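Local coordinates for uncharacterized protein (Bacteroides eggerthii DSM 20697, PDB 4ECO) that is of unknown function but is built largely of leucine-rich repeats, a curved solenoid that in other proteins commonly serves to bind protein partners, at residues K318-E323 against G344-F349; L338-E343 against A361-T366; G350-L355 against P369-G374. All blocks are in the same frame, centred on the assembly; numbering follows the deposited sequence. Where two conformers were deposited one is given.

Contact 1. Residues K318-E323 against G344-F349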
loop_
_atom_site.group_PDB
_atom_site.type_symbol
_atom_site.label_atom_id
_atom_site.label_comp_id
_atom_site.label_asym_id
_atom_site.label_seq_id
_atom_site.Cartn_x
_atom_site.Cartn_y
_atom_site.Cartn_z
ATOM N N LYS A 318 -17.446 0.833 -9.346
ATOM C CA LYS A 318 -17.402 1.974 -10.273
ATOM C C LYS A 318 -17.552 3.272 -9.483
ATOM O O LYS A 318 -17.142 4.321 -9.955
ATOM C CB LYS A 318 -18.457 1.866 -11.389
ATOM C CG LYS A 318 -18.009 0.985 -12.548
ATOM C CD LYS A 318 -19.171 0.712 -13.467
ATOM C CE LYS A 318 -18.920 -0.464 -14.375
ATOM N NZ LYS A 318 -20.203 -1.034 -14.891
ATOM N N THR A 319 -18.090 3.185 -8.260
ATOM C CA THR A 319 -18.268 4.316 -7.337
ATOM C C THR A 319 -18.499 3.756 -5.925
ATOM O O THR A 319 -18.642 2.547 -5.753
ATOM C CB THR A 319 -19.427 5.268 -7.793
ATOM O OG1 THR A 319 -19.353 6.532 -7.108
ATOM C CG2 THR A 319 -20.807 4.652 -7.620
ATOM N N PHE A 320 -18.536 4.655 -4.933
ATOM C CA PHE A 320 -18.802 4.374 -3.524
ATOM C C PHE A 320 -20.271 4.491 -3.241
ATOM O O PHE A 320 -20.954 5.199 -3.991
ATOM C CB PHE A 320 -18.054 5.404 -2.627
ATOM C CG PHE A 320 -16.549 5.357 -2.534
ATOM C CD1 PHE A 320 -15.826 4.334 -3.138
ATOM C CD2 PHE A 320 -15.857 6.317 -1.813
ATOM C CE1 PHE A 320 -14.442 4.279 -3.029
ATOM C CE2 PHE A 320 -14.469 6.264 -1.710
ATOM C CZ PHE A 320 -13.771 5.243 -2.318
ATOM N N PRO A 321 -20.768 3.953 -2.090
ATOM C CA PRO A 321 -22.160 4.225 -1.691
ATOM C C PRO A 321 -22.418 5.738 -1.501
ATOM O O PRO A 321 -21.463 6.529 -1.387
ATOM C CB PRO A 321 -22.272 3.485 -0.354
ATOM C CG PRO A 321 -21.231 2.430 -0.421
ATOM C CD PRO A 321 -20.096 3.120 -1.070
ATOM N N VAL A 322 -23.701 6.132 -1.456
ATOM C CA VAL A 322 -24.187 7.512 -1.274
ATOM C C VAL A 322 -23.527 8.165 -0.026
ATOM O O VAL A 322 -23.298 7.470 0.978
ATOM C CB VAL A 322 -25.731 7.487 -1.157
ATOM C CG1 VAL A 322 -26.305 8.875 -0.877
ATOM C CG2 VAL A 322 -26.356 6.886 -2.414
ATOM N N GLU A 323 -23.223 9.508 -0.115
ATOM C CA GLU A 323 -22.595 10.305 0.948
ATOM C C GLU A 323 -23.283 10.088 2.305
ATOM O O GLU A 323 -22.584 9.897 3.300
ATOM C CB GLU A 323 -22.604 11.812 0.603
ATOM C CG GLU A 323 -21.856 12.186 -0.673
ATOM C CD GLU A 323 -21.189 13.551 -0.706
ATOM O OE1 GLU A 323 -21.340 14.326 0.267
ATOM O OE2 GLU A 323 -20.477 13.827 -1.697
ATOM N N GLY A 344 -15.077 8.944 -12.232
ATOM C CA GLY A 344 -15.652 10.256 -11.975
ATOM C C GLY A 344 -15.339 10.850 -10.628
ATOM O O GLY A 344 -14.284 10.563 -10.042
ATOM N N LYS A 345 -16.256 11.723 -10.156
ATOM C CA LYS A 345 -16.159 12.393 -8.862
ATOM C C LYS A 345 -16.590 11.389 -7.787
ATOM O O LYS A 345 -17.572 10.668 -7.972
ATOM C CB LYS A 345 -17.004 13.689 -8.868
ATOM C CG LYS A 345 -16.990 14.497 -7.552
ATOM C CD LYS A 345 -17.286 15.999 -7.735
ATOM C CE LYS A 345 -18.648 16.364 -8.327
ATOM N NZ LYS A 345 -18.834 17.841 -8.474
ATOM N N LEU A 346 -15.815 11.274 -6.714
ATOM C CA LEU A 346 -16.129 10.296 -5.667
ATOM C C LEU A 346 -17.120 10.821 -4.644
ATOM O O LEU A 346 -16.982 11.966 -4.225
ATOM C CB LEU A 346 -14.871 9.846 -4.905
ATOM C CG LEU A 346 -14.013 8.750 -5.478
ATOM C CD1 LEU A 346 -12.869 8.441 -4.526
ATOM C CD2 LEU A 346 -14.812 7.491 -5.724
ATOM N N PRO A 347 -18.055 9.990 -4.126
ATOM C CA PRO A 347 -18.897 10.458 -3.006
ATOM C C PRO A 347 -18.002 10.735 -1.774
ATOM O O PRO A 347 -16.932 10.122 -1.658
ATOM C CB PRO A 347 -19.881 9.297 -2.792
ATOM C CG PRO A 347 -19.785 8.454 -4.055
ATOM C CD PRO A 347 -18.367 8.591 -4.484
ATOM N N ALA A 348 -18.386 11.694 -0.898
ATOM C CA ALA A 348 -17.560 12.076 0.264
ATOM C C ALA A 348 -18.051 11.480 1.594
ATOM O O ALA A 348 -19.254 11.322 1.788
ATOM C CB ALA A 348 -17.519 13.589 0.391
ATOM N N PHE A 349 -17.111 11.187 2.519
ATOM C CA PHE A 349 -17.419 10.694 3.876
ATOM C C PHE A 349 -17.700 11.864 4.851
ATOM O O PHE A 349 -18.540 11.750 5.758
ATOM C CB PHE A 349 -16.247 9.861 4.435
ATOM C CG PHE A 349 -15.946 8.567 3.724
ATOM C CD1 PHE A 349 -16.561 7.382 4.115
ATOM C CD2 PHE A 349 -15.032 8.525 2.678
ATOM C CE1 PHE A 349 -16.289 6.187 3.448
ATOM C CE2 PHE A 349 -14.771 7.332 2.006
ATOM C CZ PHE A 349 -15.398 6.171 2.396
#
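Thr319 begins the contact by resting its hydroxyl on the ring of Pro347, with Thr319 OG1 3.5 Å from Pro347 CD. Phe320 follows and turns its side chain inward. Its CB lies against the same proline, 3.7 Å from Pro347 CD, while chi1 of -70° places CG beside the backbone N, anti to the carbonyl carbon, and carries the ring toward Leu346 and Phe349. Leu346 CD2 sits squarely over one face of this ring, 4.0 Å from the Phe320 centroid, as a CH-pi contact. The Leu346 CD1 branch reaches the ring atoms CE2 and CZ. Phe349 comes in obliquely, its plane turned 55° from that of Phe320, and the two CE2 atoms of Phe320 and Phe349 meet at 3.9 Å.

Both segments run along the part of the leucine-rich repeat solenoid that leads away from the parallel strands, and the two phenylalanines fill its interior together with Leu335 and Trp295. Pro321 adds its carbonyl, Pro321 O lying 3.5 Å from Pro347 CB, and its ring packs on Trp295 of helix 288-300. Val322 occupies the N-cap position, right before helix 323-326. Glu323, modelled in two conformers, bends its chain back over Ala348; in one of them OE2 accepts Ala348 N at 3.1 Å from above the carboxylate plane, a bond that should be regarded as tentative.

Contact 2. Residues L338-E343 against A361-T366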
loop_
_atom_site.group_PDB
_atom_site.type_symbol
_atom_site.label_atom_id
_atom_site.label_comp_id
_atom_site.label_asym_id
_atom_site.label_seq_id
_atom_site.Cartn_x
_atom_site.Cartn_y
_atom_site.Cartn_z
ATOM N N LEU A 338 -7.465 -0.269 -4.137
ATOM C CA LEU A 338 -6.520 -0.580 -5.203
ATOM C C LEU A 338 -7.146 -1.464 -6.265
ATOM O O LEU A 338 -7.863 -2.404 -5.931
ATOM C CB LEU A 338 -5.297 -1.295 -4.633
ATOM C CG LEU A 338 -4.263 -0.451 -3.916
ATOM C CD1 LEU A 338 -3.449 -1.317 -2.978
ATOM C CD2 LEU A 338 -3.320 0.188 -4.898
ATOM N N TYR A 339 -6.911 -1.151 -7.534
ATOM C CA TYR A 339 -7.348 -1.922 -8.689
ATOM C C TYR A 339 -8.842 -2.215 -8.658
ATOM O O TYR A 339 -9.279 -3.366 -8.534
ATOM C CB TYR A 339 -6.552 -3.237 -8.816
ATOM C CG TYR A 339 -5.057 -3.047 -8.793
ATOM C CD1 TYR A 339 -4.361 -2.711 -9.947
ATOM C CD2 TYR A 339 -4.334 -3.208 -7.620
ATOM C CE1 TYR A 339 -2.973 -2.551 -9.935
ATOM C CE2 TYR A 339 -2.947 -3.049 -7.596
ATOM C CZ TYR A 339 -2.269 -2.728 -8.759
ATOM O OH TYR A 339 -0.901 -2.585 -8.734
ATOM N N ASN A 340 -9.621 -1.152 -8.780
ATOM C CA ASN A 340 -11.070 -1.204 -8.915
ATOM C C ASN A 340 -11.383 -0.524 -10.249
ATOM O O ASN A 340 -10.480 -0.394 -11.075
ATOM C CB ASN A 340 -11.780 -0.567 -7.701
ATOM C CG ASN A 340 -12.110 -1.529 -6.580
ATOM O OD1 ASN A 340 -13.187 -2.136 -6.560
ATOM N ND2 ASN A 340 -11.230 -1.630 -5.585
ATOM N N GLN A 341 -12.616 -0.068 -10.460
ATOM C CA GLN A 341 -12.990 0.619 -11.687
ATOM C C GLN A 341 -13.605 1.966 -11.355
ATOM O O GLN A 341 -14.496 2.432 -12.080
ATOM C CB GLN A 341 -13.990 -0.237 -12.461
ATOM C CG GLN A 341 -13.437 -1.437 -13.193
ATOM C CD GLN A 341 -14.577 -2.001 -14.011
ATOM O OE1 GLN A 341 -15.382 -2.797 -13.515
ATOM N NE2 GLN A 341 -14.753 -1.497 -15.244
ATOM N N LEU A 342 -13.191 2.547 -10.201
ATOM C CA LEU A 342 -13.732 3.803 -9.675
ATOM C C LEU A 342 -13.578 4.901 -10.710
ATOM O O LEU A 342 -12.475 5.148 -11.189
ATOM C CB LEU A 342 -13.065 4.206 -8.342
ATOM C CG LEU A 342 -13.234 3.271 -7.128
ATOM C CD1 LEU A 342 -12.349 3.716 -6.012
ATOM C CD2 LEU A 342 -14.649 3.258 -6.621
ATOM N N GLU A 343 -14.703 5.491 -11.121
ATOM C CA GLU A 343 -14.757 6.531 -12.149
ATOM C C GLU A 343 -15.447 7.802 -11.628
ATOM O O GLU A 343 -16.296 7.720 -10.722
ATOM C CB GLU A 343 -15.486 6.010 -13.407
ATOM C CG GLU A 343 -16.939 5.621 -13.163
ATOM C CD GLU A 343 -17.674 4.880 -14.259
ATOM O OE1 GLU A 343 -17.019 4.396 -15.211
ATOM O OE2 GLU A 343 -18.912 4.742 -14.134
ATOM N N ALA A 361 -5.277 4.117 -5.373
ATOM C CA ALA A 361 -4.488 3.952 -6.572
ATOM C C ALA A 361 -5.090 2.920 -7.520
ATOM O O ALA A 361 -5.818 2.022 -7.096
ATOM C CB ALA A 361 -3.061 3.582 -6.227
ATOM N N TYR A 362 -4.808 3.109 -8.821
ATOM C CA TYR A 362 -5.170 2.244 -9.919
ATOM C C TYR A 362 -6.689 2.177 -10.101
ATOM O O TYR A 362 -7.333 1.124 -9.964
ATOM C CB TYR A 362 -4.556 0.856 -9.751
ATOM C CG TYR A 362 -3.048 0.864 -9.844
ATOM C CD1 TYR A 362 -2.408 0.773 -11.073
ATOM C CD2 TYR A 362 -2.256 0.957 -8.700
ATOM C CE1 TYR A 362 -1.014 0.780 -11.168
ATOM C CE2 TYR A 362 -0.858 0.997 -8.785
ATOM C CZ TYR A 362 -0.242 0.881 -10.021
ATOM O OH TYR A 362 1.132 0.853 -10.131
ATOM N N ASN A 363 -7.238 3.325 -10.481
ATOM C CA ASN A 363 -8.653 3.527 -10.781
ATOM C C ASN A 363 -8.754 4.564 -11.916
ATOM O O ASN A 363 -7.781 4.795 -12.638
ATOM C CB ASN A 363 -9.430 3.950 -9.522
ATOM C CG ASN A 363 -9.677 2.836 -8.554
ATOM O OD1 ASN A 363 -10.541 2.009 -8.763
ATOM N ND2 ASN A 363 -9.000 2.843 -7.435
ATOM N N GLN A 364 -9.920 5.172 -12.075
ATOM C CA GLN A 364 -10.148 6.163 -13.121
ATOM C C GLN A 364 -10.922 7.352 -12.517
ATOM O O GLN A 364 -11.804 7.938 -13.146
ATOM C CB GLN A 364 -10.880 5.501 -14.314
ATOM C CG GLN A 364 -10.003 4.534 -15.135
ATOM C CD GLN A 364 -8.916 5.170 -16.018
ATOM O OE1 GLN A 364 -9.179 5.600 -17.131
ATOM N NE2 GLN A 364 -7.669 5.236 -15.539
ATOM N N ILE A 365 -10.572 7.678 -11.262
ATOM C CA ILE A 365 -11.132 8.778 -10.476
ATOM C C ILE A 365 -10.705 10.099 -11.132
ATOM O O ILE A 365 -9.524 10.265 -11.436
ATOM C CB ILE A 365 -10.687 8.668 -8.991
ATOM C CG1 ILE A 365 -11.136 7.318 -8.391
ATOM C CG2 ILE A 365 -11.205 9.844 -8.164
ATOM C CD1 ILE A 365 -10.439 6.894 -7.085
ATOM N N THR A 366 -11.667 11.012 -11.372
ATOM C CA THR A 366 -11.387 12.307 -11.998
ATOM C C THR A 366 -11.398 13.445 -10.992
ATOM O O THR A 366 -10.792 14.498 -11.259
ATOM C CB THR A 366 -12.384 12.621 -13.112
ATOM O OG1 THR A 366 -13.722 12.622 -12.592
ATOM C CG2 THR A 366 -12.238 11.700 -14.300
#
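Asn340 and Asn363 occupy the asparagine position of successive leucine-rich repeats, where the chain turns out of the parallel strand and each asparagine is held inside the turn. Asn363 OD1 works across the gap: it accepts Leu342 N at 3.1 Å, the N-H arriving at 153° and tilted from the carbonyl plane, and Asn340 N makes a weaker, bent bond to the same oxygen. Its ND2 is turned back to Leu360 O and Cys337 O, so the amide clasps its own turn and the preceding one. Asn340 repeats the pattern one turn earlier, with ND2 on Cys337 O and Ile312 O and OD1 on Leu317 N.

In this way each turn of the leucine-rich repeat solenoid is laid against the next. Backbone bonds follow it: Gln364 N donates to Leu342 O at 2.7 Å, as Glu343 pairs with Gln364 in a parallel bridge, whereas Tyr339 N to Ala361 O is weak.

On the partly exposed side Tyr339 and Tyr362 lie side by side and point the same way, in an offset stack with centroids 4.4 Å apart and planes at 18°. In both, CG stands beside the backbone N (chi1 -66° in Tyr362), and this shared torsion lets the rings run alongside each other. Tyr339 CE1 stands over the rim of the Tyr362 ring, while Tyr362 CB sits over a face of Tyr339. The row continues at both ends, with Tyr314 stacked on Tyr339 and His386 on Tyr362. Leu338 runs under this row, its CD2 touching Ala361 CB at 3.7 Å and approaching the edge of the Tyr362 ring. Leu342 CB meets Ile365 CG1 at 3.7 Å, and the Leu342 side chain crosses over the Asn363 amide, covering its buried polar end with hydrocarbon.

Contact 3. Residues G350-L355 against P369-G374; sequences GSEIKL and PANFCG
Gly350-Leu355 turns a corner at Ser351 to Ile353 before it enters strand 354-359, while Pro369-Phe372 forms a type I beta turn that leads into strand 373-375. The two segments then run parallel, with Lys354 bridged to Gly374. Gly374 is held through both its N and its O: N donates to Ile353 O at 2.8 Å, and O accepts from Leu355 N at 3.1 Å, an almost straight bond (171°). Earlier in the segments Gly350 N makes two weak bonds, to Asn371 O and Phe372 O. With no side chain between them, Gly374 CA lies 3.3 Å from Ser351 O.

Among the side chains, Ser351 OG and Asn371 OD1 approach to 2.6 Å, and Asn371 ND2 lies 3.6 Å from Gly350 CA, so that the amide is laid along the backbone of the corner. Lys354 bends at chi2 (-72°), which folds its chain across Gly374 and brings NZ back to a weak bond with Ser351 O. Facing the interior, Leu355 CD1 packs on Cys373 SG at 3.7 Å.

The pairing joins the corner and the start of strand 354-359 to the turn and short strand 373-375 that follow in the leucine-rich repeat. Leu355 reaches inward to Leu332, and Phe372 also enters the interior, where it meets Phe349 edge-to-face and touches Phe320, while strand 354-359 continues beside strand 381-383.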
loop_
_atom_site.group_PDB
_atom_site.type_symbol
_atom_site.label_atom_id
_atom_site.label_comp_id
_atom_site.label_asym_id
_atom_site.label_seq_id
_atom_site.Cartn_x
_atom_site.Cartn_y
_atom_site.Cartn_z
ATOM N N GLY A 350 -16.930 12.946 4.671
ATOM C CA GLY A 350 -16.945 14.137 5.508
ATOM C C GLY A 350 -15.663 14.251 6.308
ATOM O O GLY A 350 -14.981 13.245 6.529
ATOM N N SER A 351 -15.322 15.486 6.738
ATOM C CA SER A 351 -14.125 15.813 7.539
ATOM C C SER A 351 -14.101 15.063 8.877
ATOM O O SER A 351 -13.026 14.767 9.394
ATOM C CB SER A 351 -14.063 17.311 7.833
ATOM O OG SER A 351 -14.623 18.130 6.822
ATOM N N GLU A 352 -15.298 14.801 9.445
ATOM C CA GLU A 352 -15.551 14.115 10.720
ATOM C C GLU A 352 -14.938 12.700 10.761
ATOM O O GLU A 352 -14.516 12.256 11.839
ATOM C CB GLU A 352 -17.052 14.009 11.004
ATOM C CG GLU A 352 -17.755 15.352 11.105
ATOM C CD GLU A 352 -17.784 16.184 9.833
ATOM O OE1 GLU A 352 -17.797 15.605 8.719
ATOM O OE2 GLU A 352 -17.761 17.429 9.954
ATOM N N ILE A 353 -14.913 11.987 9.605
ATOM C CA ILE A 353 -14.330 10.647 9.477
ATOM C C ILE A 353 -12.835 10.869 9.246
ATOM O O ILE A 353 -12.455 11.518 8.277
ATOM C CB ILE A 353 -15.055 9.813 8.374
ATOM C CG1 ILE A 353 -16.429 9.327 8.902
ATOM C CG2 ILE A 353 -14.190 8.632 7.876
ATOM C CD1 ILE A 353 -17.477 9.139 7.873
ATOM N N LYS A 354 -12.010 10.405 10.193
ATOM C CA LYS A 354 -10.569 10.607 10.198
ATOM C C LYS A 354 -9.823 9.358 9.724
ATOM O O LYS A 354 -9.791 8.355 10.432
ATOM C CB LYS A 354 -10.098 11.005 11.611
ATOM C CG LYS A 354 -10.741 12.264 12.166
ATOM C CD LYS A 354 -10.235 13.523 11.482
ATOM C CE LYS A 354 -10.962 14.733 11.995
ATOM N NZ LYS A 354 -10.659 15.917 11.164
ATOM N N LEU A 355 -9.221 9.417 8.531
ATOM C CA LEU A 355 -8.473 8.280 8.012
ATOM C C LEU A 355 -6.975 8.361 8.380
ATOM O O LEU A 355 -6.367 9.431 8.320
ATOM C CB LEU A 355 -8.632 8.145 6.480
ATOM C CG LEU A 355 -10.048 7.895 5.943
ATOM C CD1 LEU A 355 -10.069 7.953 4.449
ATOM C CD2 LEU A 355 -10.599 6.549 6.386
ATOM N N PRO A 369 -13.646 15.092 -3.845
ATOM C CA PRO A 369 -14.461 16.224 -3.349
ATOM C C PRO A 369 -13.823 16.958 -2.196
ATOM O O PRO A 369 -12.949 16.409 -1.522
ATOM C CB PRO A 369 -15.764 15.559 -2.893
ATOM C CG PRO A 369 -15.376 14.172 -2.583
ATOM C CD PRO A 369 -14.329 13.806 -3.604
ATOM N N ALA A 370 -14.291 18.194 -1.973
ATOM C CA ALA A 370 -13.802 19.119 -0.942
ATOM C C ALA A 370 -13.870 18.512 0.463
ATOM O O ALA A 370 -12.953 18.730 1.270
ATOM C CB ALA A 370 -14.610 20.404 -0.984
ATOM N N ASN A 371 -14.915 17.718 0.724
ATOM C CA ASN A 371 -15.100 17.134 2.036
ATOM C C ASN A 371 -14.891 15.632 2.036
ATOM O O ASN A 371 -15.516 14.916 2.840
ATOM C CB ASN A 371 -16.517 17.459 2.527
ATOM C CG ASN A 371 -16.526 17.890 3.969
ATOM O OD1 ASN A 371 -15.585 18.547 4.444
ATOM N ND2 ASN A 371 -17.615 17.582 4.693
ATOM N N PHE A 372 -13.989 15.137 1.166
ATOM C CA PHE A 372 -13.804 13.701 1.022
ATOM C C PHE A 372 -13.629 13.005 2.379
ATOM O O PHE A 372 -14.385 12.068 2.669
ATOM C CB PHE A 372 -12.655 13.350 0.095
ATOM C CG PHE A 372 -12.610 11.862 -0.126
ATOM C CD1 PHE A 372 -13.633 11.214 -0.826
ATOM C CD2 PHE A 372 -11.584 11.093 0.416
ATOM C CE1 PHE A 372 -13.621 9.824 -0.992
ATOM C CE2 PHE A 372 -11.566 9.702 0.242
ATOM C CZ PHE A 372 -12.584 9.078 -0.462
ATOM N N CYS A 373 -12.677 13.493 3.217
ATOM C CA CYS A 373 -12.405 12.944 4.546
ATOM C C CYS A 373 -11.494 13.865 5.365
ATOM O O CYS A 373 -10.942 14.834 4.846
ATOM C CB CYS A 373 -11.770 11.564 4.415
ATOM S SG CYS A 373 -10.101 11.595 3.720
ATOM N N GLY A 374 -11.311 13.492 6.634
ATOM C CA GLY A 374 -10.375 14.093 7.566
ATOM C C GLY A 374 -9.216 13.124 7.721
ATOM O O GLY A 374 -9.188 12.085 7.047
#

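In the fold
All three contacts join neighbouring turns of the solenoid, at different places around its circumference. Contacts 1 and 3 are the more buried; contact 1 is mainly apolar, two phenylalanines with leucine and proline, whereas contact 3 relies on backbone bonds around glycine. Contact 2 is mixed, an inner asparagine and leucine layer under a row of tyrosines that is partly exposed. In contacts 1 and 2, 338-343 runs into 344-349, and probable backbone bonds Lys318 O with Glu343 N and Gly344 O with Thr366 N also tie them. Contacts 1 and 3 are joined by a probable bond of Phe349 N to Phe372 O. Contacts 2 and 3 adjoin only through the sequence, their centres about 19 Å apart.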